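Local structure of ankyrin repeat and SOCS box protein 11 (Homo sapiens, 4UUC) at residues D129-Q134 / H163-D168; A159-G164 / Y189-K194. The protein serves as the substrate-recognition subunit of a cullin-5 E3 ubiquitin ligase, marking proteins such as BIK for proteasomal degradation. All coordinates share one frame; numbering follows the deposited sequence. Where two conformers were deposited one is given.

Interaction 1 of 2, residues D129-Q134 / H163-D168; sequences DHEVPQ and HGQWLD
The imidazole of His163 presents its edge to Glu131: OE1 of the carboxylate lies in the ring plane, 2.8 Å from His163 NE2, while the carboxylate itself is turned steeply against the ring, the two planes 76° apart. Obliquely to the same ring, Asp129 O comes to 3.5 Å from His163 CE1. These groups join two successive finger loops of the ankyrin repeat domain, being parts of the loops that lead from the outer helix of one repeat to the first helix of the next. Glu131 does most of the joining. Its CG stands anti to the backbone N (chi1 -178°) and the chain runs on extended, which carries the carboxylate across to 163-168, where its two oxygens take different donors. OE1 receives His163 NE2-H on its anti side and OE2 the backbone N-H of Trp166 on its syn side, both well out of the carboxylate plane. The bond from Trp166 N to Glu131 OE2 is 2.8 Å long and nearly straight (165°). Two N-H groups thus fix the rotation of the carboxylate, and the imidazole beside it would probably be more readily protonated. The Trp166 N-H belongs to a type II' turn from Gln165 to Asp168, closed by backbone bonds between those two residues in both directions. Asp129 packs CB against His163 ND1, but its OD1 is engaged by Ser160 N in the same later loop. Gln134 and Gln165 meet more loosely, with CG of Gln165 lying 3.8 Å from the Gln134 carbonyl carbon. A water bridges this end, accepting from Gln134 N and donating to Glu131 OE2, 2.9 Å away.

Interaction 2 of 2, residues A159-G164 / Y189-K194; sequences ASVDHG and YGANLK
Apolar contact comes first from Val161, which points at the turn that follows helix 180-188. Val161 CG2 rests 3.7 Å from Ala191 CB, and more distantly touches Tyr189 CB. The other methyl, Val161 CG1, occupies the position between backbone N and carbonyl carbon (chi1 67°) and makes van der Waals contact with backbone carbonyl oxygens, 3.7 Å from Tyr189 O and near Gly190 O as well. The polar part is a single hydrogen bond between 159-164 and 189-194: Asp162 OD1 accepts the backbone N-H of Asn192 through its syn lone pair, 3.2 Å long but almost straight at 173°. Replacing Asp162 with an alanine would probably leave the Asn192 N-H without this acceptor and remove the hydrogen bond between these two segments. Each loop is also shaped from within. A type I turn from Ser160 to His163 presents Val161 and Asp162, while Asn192 OD1 takes Lys194 N-H at 2.9 Å in an Asx turn. Gly190, with positive phi, is the C-prime residue of the Schellman motif that ends helix 180-188. The contact thus links neighbouring ankyrin repeats beyond their outer helices: Val161 and Ala191 both lean on Leu186 of helix 180-188, and Tyr189 reaches back to helix 148-156.

How the interactions relate
From the N terminus, the chain leaves helix 115-123 through 129-134, forms helices 138-144 and 148-156, and returns in 159-168, where interaction 1 closes the first loop. Interaction 2 opens on that same return, at 159-164, and closes after helices 170-175 and 180-188, at 189-194. The two loops neither nest nor fully separate: they follow one another and overlap at His163 and Gly164, like links of a chain. Their centres are 12 Å apart, and the shared residues join them directly. Together they tie three successive loops between repeats side by side, with 159-168 in the middle, across ankyrin repeats 4 to 6.

Interaction 1 of 2, residues D129-Q134 / H163-D168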
loop_
_atom_site.group_PDB
_atom_site.type_symbol
_atom_site.label_atom_id
_atom_site.label_comp_id
_atom_site.label_asym_id
_atom_site.label_seq_id
_atom_site.Cartn_x
_atom_site.Cartn_y
_atom_site.Cartn_z
ATOM N N ASP A 129 12.121 0.002 2.656
ATOM C CA ASP A 129 12.073 0.582 3.998
ATOM C C ASP A 129 11.565 2.023 3.992
ATOM O O ASP A 129 11.914 2.806 4.873
ATOM C CB ASP A 129 13.461 0.544 4.653
ATOM C CG ASP A 129 13.981 -0.864 4.857
ATOM O OD1 ASP A 129 13.208 -1.737 5.308
ATOM O OD2 ASP A 129 15.173 -1.098 4.564
ATOM N N HIS A 130 10.746 2.375 3.007
ATOM C CA HIS A 130 10.241 3.741 2.897
ATOM C C HIS A 130 9.318 4.092 4.059
ATOM O O HIS A 130 8.185 3.614 4.116
ATOM C CB HIS A 130 9.495 3.936 1.575
ATOM C CG HIS A 130 8.999 5.334 1.365
ATOM N ND1 HIS A 130 7.962 5.636 0.508
ATOM C CD2 HIS A 130 9.402 6.512 1.898
ATOM C CE1 HIS A 130 7.747 6.940 0.522
ATOM N NE2 HIS A 130 8.607 7.495 1.358
ATOM N N GLU A 131 9.793 4.930 4.979
ATOM C CA GLU A 131 8.963 5.345 6.107
ATOM C C GLU A 131 8.212 6.630 5.794
ATOM O O GLU A 131 8.794 7.711 5.802
ATOM C CB GLU A 131 9.791 5.544 7.380
ATOM C CG GLU A 131 8.919 5.933 8.588
ATOM C CD GLU A 131 9.690 6.093 9.890
ATOM O OE1 GLU A 131 10.898 5.782 9.926
ATOM O OE2 GLU A 131 9.074 6.533 10.884
ATOM N N VAL A 132 6.918 6.507 5.528
ATOM C CA VAL A 132 6.053 7.673 5.395
ATOM C C VAL A 132 5.770 8.209 6.796
ATOM O O VAL A 132 5.370 7.448 7.677
ATOM C CB VAL A 132 4.738 7.331 4.663
ATOM C CG1 VAL A 132 3.746 8.486 4.753
ATOM C CG2 VAL A 132 5.028 6.997 3.214
ATOM N N PRO A 133 5.999 9.513 7.019
ATOM C CA PRO A 133 5.770 10.058 8.363
ATOM C C PRO A 133 4.394 9.709 8.922
ATOM O O PRO A 133 3.387 9.869 8.233
ATOM C CB PRO A 133 5.913 11.570 8.155
ATOM C CG PRO A 133 6.858 11.692 7.011
ATOM C CD PRO A 133 6.526 10.539 6.098
ATOM N N GLN A 134 4.387 9.190 10.147
ATOM C CA GLN A 134 3.175 8.823 10.885
ATOM C C GLN A 134 2.456 7.566 10.361
ATOM O O GLN A 134 1.582 7.034 11.046
ATOM C CB GLN A 134 2.203 10.007 10.916
ATOM C CG GLN A 134 2.839 11.289 11.445
ATOM C CD GLN A 134 3.485 11.088 12.806
ATOM O OE1 GLN A 134 2.862 10.556 13.725
ATOM N NE2 GLN A 134 4.744 11.488 12.934
ATOM N N HIS A 163 12.512 -1.397 11.748
ATOM C CA HIS A 163 12.151 -0.090 11.202
ATOM C C HIS A 163 10.635 0.028 11.040
ATOM O O HIS A 163 10.040 -0.660 10.208
ATOM C CB HIS A 163 12.853 0.127 9.862
ATOM C CG HIS A 163 12.816 1.543 9.376
ATOM N ND1 HIS A 163 13.549 1.976 8.292
ATOM C CD2 HIS A 163 12.129 2.624 9.820
ATOM C CE1 HIS A 163 13.317 3.260 8.089
ATOM N NE2 HIS A 163 12.460 3.679 9.004
ATOM N N GLY A 164 10.017 0.896 11.835
ATOM C CA GLY A 164 8.572 1.030 11.839
ATOM C C GLY A 164 8.074 2.453 11.679
ATOM O O GLY A 164 8.227 3.053 10.616
ATOM N N GLN A 165 7.448 2.970 12.735
ATOM C CA GLN A 165 6.962 4.348 12.781
ATOM C C GLN A 165 7.705 5.065 13.905
ATOM O O GLN A 165 7.300 5.010 15.068
ATOM C CB GLN A 165 5.446 4.388 12.997
ATOM C CG GLN A 165 4.801 5.738 12.712
ATOM C CD GLN A 165 5.067 6.761 13.798
ATOM O OE1 GLN A 165 5.862 7.686 13.618
ATOM N NE2 GLN A 165 4.401 6.600 14.936
ATOM N N TRP A 166 8.797 5.725 13.527
ATOM C CA TRP A 166 9.795 6.269 14.449
ATOM C C TRP A 166 10.170 5.207 15.497
ATOM O O TRP A 166 10.833 4.233 15.150
ATOM C CB TRP A 166 9.317 7.577 15.100
ATOM C CG TRP A 166 10.452 8.282 15.825
ATOM C CD1 TRP A 166 11.711 8.504 15.345
ATOM C CD2 TRP A 166 10.434 8.820 17.157
ATOM N NE1 TRP A 166 12.474 9.147 16.287
ATOM C CE2 TRP A 166 11.715 9.355 17.407
ATOM C CE3 TRP A 166 9.459 8.903 18.157
ATOM C CZ2 TRP A 166 12.046 9.962 18.615
ATOM C CZ3 TRP A 166 9.791 9.508 19.357
ATOM C CH2 TRP A 166 11.075 10.026 19.576
ATOM N N LEU A 167 9.760 5.371 16.755
ATOM C CA LEU A 167 10.171 4.434 17.809
ATOM C C LEU A 167 9.242 3.224 17.957
ATOM O O LEU A 167 9.553 2.286 18.697
ATOM C CB LEU A 167 10.268 5.151 19.155
ATOM C CG LEU A 167 11.471 6.077 19.382
ATOM C CD1 LEU A 167 11.426 6.617 20.799
ATOM C CD2 LEU A 167 12.801 5.392 19.114
ATOM N N ASP A 168 8.103 3.248 17.273
ATOM C CA ASP A 168 7.178 2.118 17.283
ATOM C C ASP A 168 7.630 1.117 16.216
ATOM O O ASP A 168 7.498 1.368 15.018
ATOM C CB ASP A 168 5.743 2.592 17.028
ATOM C CG ASP A 168 4.703 1.768 17.778
ATOM O OD1 ASP A 168 4.851 1.569 19.001
ATOM O OD2 ASP A 168 3.724 1.332 17.143
HETATM O O HOH W 1 6.887 8.368 11.407
#

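Interaction 2 of 2, residues A159-G164 / Y189-K194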
loop_
_atom_site.group_PDB
_atom_site.type_symbol
_atom_site.label_atom_id
_atom_site.label_comp_id
_atom_site.label_asym_id
_atom_site.label_seq_id
_atom_site.Cartn_x
_atom_site.Cartn_y
_atom_site.Cartn_z
ATOM N N ALA A 159 13.546 -6.451 4.243
ATOM C CA ALA A 159 13.018 -5.312 4.985
ATOM C C ALA A 159 13.624 -5.247 6.386
ATOM O O ALA A 159 13.749 -6.270 7.058
ATOM C CB ALA A 159 11.500 -5.397 5.068
ATOM N N SER A 160 14.010 -4.049 6.818
ATOM C CA SER A 160 14.576 -3.863 8.151
ATOM C C SER A 160 13.538 -4.195 9.218
ATOM O O SER A 160 12.527 -3.503 9.351
ATOM C CB SER A 160 15.078 -2.431 8.330
ATOM O OG SER A 160 15.654 -2.254 9.612
ATOM N N VAL A 161 13.801 -5.251 9.981
ATOM C CA VAL A 161 12.813 -5.800 10.902
ATOM C C VAL A 161 12.362 -4.819 11.987
ATOM O O VAL A 161 11.206 -4.861 12.407
ATOM C CB VAL A 161 13.349 -7.096 11.572
ATOM C CG1 VAL A 161 14.521 -6.795 12.498
ATOM C CG2 VAL A 161 12.236 -7.814 12.323
ATOM N N ASP A 162 13.254 -3.933 12.426
ATOM C CA ASP A 162 12.943 -3.022 13.528
ATOM C C ASP A 162 12.516 -1.625 13.058
ATOM O O ASP A 162 12.184 -0.770 13.876
ATOM C CB ASP A 162 14.146 -2.890 14.468
ATOM C CG ASP A 162 14.386 -4.144 15.301
ATOM O OD1 ASP A 162 13.401 -4.758 15.774
ATOM O OD2 ASP A 162 15.567 -4.513 15.487
ATOM N N HIS A 163 12.512 -1.397 11.748
ATOM C CA HIS A 163 12.151 -0.090 11.202
ATOM C C HIS A 163 10.635 0.028 11.040
ATOM O O HIS A 163 10.040 -0.660 10.208
ATOM C CB HIS A 163 12.853 0.127 9.862
ATOM C CG HIS A 163 12.816 1.543 9.376
ATOM N ND1 HIS A 163 13.549 1.976 8.292
ATOM C CD2 HIS A 163 12.129 2.624 9.820
ATOM C CE1 HIS A 163 13.317 3.260 8.089
ATOM N NE2 HIS A 163 12.460 3.679 9.004
ATOM N N GLY A 164 10.017 0.896 11.835
ATOM C CA GLY A 164 8.572 1.030 11.839
ATOM C C GLY A 164 8.074 2.453 11.679
ATOM O O GLY A 164 8.227 3.053 10.616
ATOM N N TYR A 189 13.150 -13.278 12.310
ATOM C CA TYR A 189 13.983 -12.405 11.489
ATOM C C TYR A 189 14.720 -11.350 12.317
ATOM O O TYR A 189 15.220 -10.361 11.780
ATOM C CB TYR A 189 13.132 -11.734 10.407
ATOM C CG TYR A 189 13.016 -12.562 9.152
ATOM C CD1 TYR A 189 12.024 -13.520 9.016
ATOM C CD2 TYR A 189 13.913 -12.394 8.105
ATOM C CE1 TYR A 189 11.919 -14.284 7.872
ATOM C CE2 TYR A 189 13.817 -13.154 6.956
ATOM C CZ TYR A 189 12.821 -14.095 6.844
ATOM O OH TYR A 189 12.726 -14.848 5.701
ATOM N N GLY A 190 14.790 -11.572 13.626
ATOM C CA GLY A 190 15.696 -10.828 14.485
ATOM C C GLY A 190 15.133 -9.600 15.174
ATOM O O GLY A 190 15.895 -8.725 15.592
ATOM N N ALA A 191 13.814 -9.525 15.307
ATOM C CA ALA A 191 13.197 -8.397 15.993
ATOM C C ALA A 191 13.690 -8.307 17.433
ATOM O O ALA A 191 13.876 -9.324 18.102
ATOM C CB ALA A 191 11.690 -8.514 15.960
ATOM N N ASN A 192 13.912 -7.082 17.893
ATOM C CA ASN A 192 14.325 -6.829 19.269
ATOM C C ASN A 192 13.114 -6.806 20.194
ATOM O O ASN A 192 12.341 -5.849 20.192
ATOM C CB ASN A 192 15.091 -5.505 19.350
ATOM C CG ASN A 192 15.731 -5.277 20.708
ATOM O OD1 ASN A 192 15.164 -5.617 21.747
ATOM N ND2 ASN A 192 16.920 -4.691 20.702
ATOM N N LEU A 193 12.951 -7.856 20.992
ATOM C CA LEU A 193 11.758 -7.993 21.828
ATOM C C LEU A 193 11.789 -7.114 23.073
ATOM O O LEU A 193 10.772 -6.958 23.747
ATOM C CB LEU A 193 11.568 -9.458 22.246
ATOM C CG LEU A 193 10.672 -10.303 21.331
ATOM C CD1 LEU A 193 11.329 -10.523 19.975
ATOM C CD2 LEU A 193 10.315 -11.633 21.981
ATOM N N LYS A 194 12.946 -6.534 23.378
ATOM C CA LYS A 194 13.109 -5.788 24.622
ATOM C C LYS A 194 12.936 -4.275 24.452
ATOM O O LYS A 194 12.513 -3.593 25.387
ATOM C CB LYS A 194 14.484 -6.088 25.229
ATOM C CG LYS A 194 14.690 -7.555 25.608
ATOM C CD LYS A 194 13.847 -7.961 26.812
ATOM C CE LYS A 194 13.938 -9.459 27.090
ATOM N NZ LYS A 194 15.289 -9.893 27.546
#